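Local coordinates for protein hypothetical bacterial 6-phosphogluconolactonase (Bacteroides fragilis, PDB 3SCY) that is a putative 6-phosphogluconolactonase with a seven-bladed beta-propeller fold, and so probably hydrolyses 6-phosphogluconolactone, at residues S12-L17 with F32-E37. Numbering follows the deposited sequence.
Sequences SELTML and FRFNEE
Leu14 and Phe34 exchange two backbone hydrogen bonds, N to O 2.8 Å each way, and Met16 and Phe32 form a second hydrogen-bonded pair, in the antiparallel hairpin of strands 13-20 and 28-35. Both lie in a four-stranded blade of a seven-bladed beta-propeller, built from both ends of the chain: strand 354-360 flanks the first and strand 41-48 the second. Beyond the Glu13-Asn35 pair, Glu36 N donates to Ser12 O (2.9 Å), and Asn35 OD1 accepts from Glu37 N at 2.8 Å, an Asx turn. One water donates to Glu36 and Glu37 and takes a weak bond from Ser12 OG; another links Asn35 ND2 to Glu13 OE2.

A strand's two-residue repeat sends successive residues to opposite faces, giving one hairpin a polar face and an apolar one. On that of Glu13, Thr15, Arg33 and Asn35, the arginine leaves with CG anti to its own N (chi1 -158°), and bends at chi2 and chi3 carry CD to 3.5 Å from Leu14 O and NH1 to 2.9 Å from Thr15 OG1, at the guanidinium edge. NH1 and OG1 each hydrogen-bond Lys84 O, and NH2 Glu85 O. Glu13 OE1 lies 4.4 Å from Arg33 NE, well out of the guanidinium plane: the opposite charges probably attract, short of a salt bridge.

Leu14, Met16, Phe32 and Phe34 make the other face apolar, with Phe359 and Ile349 packed on it. Leu14 CD1 approaches the edge of the Phe34 ring, whereas the bend at chi3 (74°) of selenomethionine Met16 leaves its CE 4.1 Å from Phe32 CD1.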
loop_
_atom_site.group_PDB
_atom_site.type_symbol
_atom_site.label_atom_id
_atom_site.label_comp_id
_atom_site.label_asym_id
_atom_site.label_seq_id
_atom_site.Cartn_x
_atom_site.Cartn_y
_atom_site.Cartn_z
ATOM N N SER A 12 -22.611 -6.948 4.496
ATOM C CA SER A 12 -21.854 -7.031 3.252
ATOM C C SER A 12 -21.409 -5.646 2.767
ATOM O O SER A 12 -20.659 -5.550 1.796
ATOM C CB SER A 12 -22.698 -7.722 2.191
ATOM O OG SER A 12 -23.190 -8.960 2.679
ATOM N N GLU A 13 -21.846 -4.583 3.457
ATOM C CA GLU A 13 -21.514 -3.210 3.106
ATOM C C GLU A 13 -20.253 -2.777 3.776
ATOM O O GLU A 13 -20.217 -2.635 4.991
ATOM C CB GLU A 13 -22.652 -2.245 3.464
ATOM C CG GLU A 13 -23.864 -2.394 2.556
ATOM C CD GLU A 13 -25.003 -1.418 2.787
ATOM O OE1 GLU A 13 -25.079 -0.822 3.887
ATOM O OE2 GLU A 13 -25.834 -1.261 1.865
ATOM N N LEU A 14 -19.236 -2.526 2.972
ATOM C CA LEU A 14 -17.959 -2.020 3.444
ATOM C C LEU A 14 -17.901 -0.505 3.288
ATOM O O LEU A 14 -18.586 0.049 2.427
ATOM C CB LEU A 14 -16.828 -2.643 2.590
ATOM C CG LEU A 14 -16.684 -4.177 2.539
ATOM C CD1 LEU A 14 -15.856 -4.585 1.321
ATOM C CD2 LEU A 14 -15.970 -4.689 3.782
ATOM N N THR A 15 -17.051 0.166 4.071
ATOM C CA THR A 15 -16.792 1.583 3.850
ATOM C C THR A 15 -15.448 1.659 3.165
ATOM O O THR A 15 -14.473 1.119 3.675
ATOM C CB THR A 15 -16.874 2.431 5.117
ATOM O OG1 THR A 15 -18.188 2.256 5.619
ATOM C CG2 THR A 15 -16.690 3.928 4.815
HETATM N N MSE A 16 -15.400 2.314 2.019
HETATM C CA MSE A 16 -14.183 2.421 1.232
HETATM C C MSE A 16 -13.662 3.861 1.259
HETATM O O MSE A 16 -14.421 4.805 1.033
HETATM C CB MSE A 16 -14.449 1.965 -0.207
HETATM C CG MSE A 16 -13.202 2.059 -1.095
HETATM SE SE MSE A 16 -13.488 1.220 -2.803
HETATM C CE MSE A 16 -14.491 2.409 -3.527
ATOM N N LEU A 17 -12.369 3.995 1.461
ATOM C CA LEU A 17 -11.623 5.242 1.415
ATOM C C LEU A 17 -10.881 5.279 0.101
ATOM O O LEU A 17 -10.254 4.283 -0.286
ATOM C CB LEU A 17 -10.627 5.299 2.576
ATOM C CG LEU A 17 -11.219 5.283 3.997
ATOM C CD1 LEU A 17 -10.151 4.816 5.020
ATOM C CD2 LEU A 17 -11.595 6.707 4.432
ATOM N N PHE A 32 -17.011 5.956 0.166
ATOM C CA PHE A 32 -18.120 5.239 -0.478
ATOM C C PHE A 32 -18.566 4.063 0.344
ATOM O O PHE A 32 -17.768 3.480 1.072
ATOM C CB PHE A 32 -17.676 4.683 -1.876
ATOM C CG PHE A 32 -17.188 5.703 -2.881
ATOM C CD1 PHE A 32 -15.880 6.177 -2.837
ATOM C CD2 PHE A 32 -18.039 6.200 -3.857
ATOM C CE1 PHE A 32 -15.437 7.139 -3.742
ATOM C CE2 PHE A 32 -17.609 7.199 -4.739
ATOM C CZ PHE A 32 -16.299 7.645 -4.688
ATOM N N ARG A 33 -19.823 3.654 0.164
ATOM C CA ARG A 33 -20.252 2.372 0.664
ATOM C C ARG A 33 -20.021 1.391 -0.490
ATOM O O ARG A 33 -20.316 1.737 -1.631
ATOM C CB ARG A 33 -21.722 2.376 1.106
ATOM C CG ARG A 33 -22.010 1.244 2.099
ATOM C CD ARG A 33 -21.497 1.588 3.494
ATOM N NE ARG A 33 -22.334 2.643 4.056
ATOM C CZ ARG A 33 -22.033 3.434 5.076
ATOM N NH1 ARG A 33 -20.858 3.326 5.692
ATOM N NH2 ARG A 33 -22.889 4.361 5.471
ATOM N N PHE A 34 -19.457 0.215 -0.230
ATOM C CA PHE A 34 -19.261 -0.770 -1.306
ATOM C C PHE A 34 -19.817 -2.117 -0.848
ATOM O O PHE A 34 -19.384 -2.634 0.186
ATOM C CB PHE A 34 -17.765 -0.889 -1.713
ATOM C CG PHE A 34 -17.584 -1.896 -2.835
ATOM C CD1 PHE A 34 -17.827 -1.541 -4.166
ATOM C CD2 PHE A 34 -17.232 -3.214 -2.559
ATOM C CE1 PHE A 34 -17.709 -2.481 -5.193
ATOM C CE2 PHE A 34 -17.098 -4.149 -3.594
ATOM C CZ PHE A 34 -17.350 -3.779 -4.900
ATOM N N ASN A 35 -20.750 -2.703 -1.626
ATOM C CA ASN A 35 -21.319 -3.990 -1.246
ATOM C C ASN A 35 -20.461 -5.122 -1.824
ATOM O O ASN A 35 -20.383 -5.259 -3.047
ATOM C CB ASN A 35 -22.765 -4.077 -1.717
ATOM C CG ASN A 35 -23.498 -5.235 -1.129
ATOM O OD1 ASN A 35 -23.032 -6.384 -1.157
ATOM N ND2 ASN A 35 -24.640 -4.953 -0.533
ATOM N N GLU A 36 -19.786 -5.906 -0.949
ATOM C CA GLU A 36 -18.877 -6.979 -1.397
ATOM C C GLU A 36 -19.637 -8.259 -1.823
ATOM O O GLU A 36 -18.993 -9.255 -2.131
ATOM C CB GLU A 36 -17.778 -7.304 -0.364
ATOM C CG GLU A 36 -18.253 -7.853 0.978
ATOM C CD GLU A 36 -17.221 -8.545 1.854
ATOM O OE1 GLU A 36 -16.031 -8.615 1.464
ATOM O OE2 GLU A 36 -17.625 -9.071 2.917
ATOM N N GLU A 37 -20.975 -8.235 -1.838
ATOM C CA GLU A 37 -21.734 -9.409 -2.326
ATOM C C GLU A 37 -22.372 -9.071 -3.683
ATOM O O GLU A 37 -22.650 -9.981 -4.472
ATOM C CB GLU A 37 -22.799 -9.925 -1.313
ATOM C CG GLU A 37 -22.267 -10.521 -0.007
ATOM C CD GLU A 37 -21.336 -11.726 0.024
ATOM O OE1 GLU A 37 -21.403 -12.566 -0.901
ATOM O OE2 GLU A 37 -20.580 -11.861 1.016
HETATM O O HOH W 1 -20.143 -10.025 3.204
HETATM O O HOH W 2 -25.564 -2.245 -1.019
#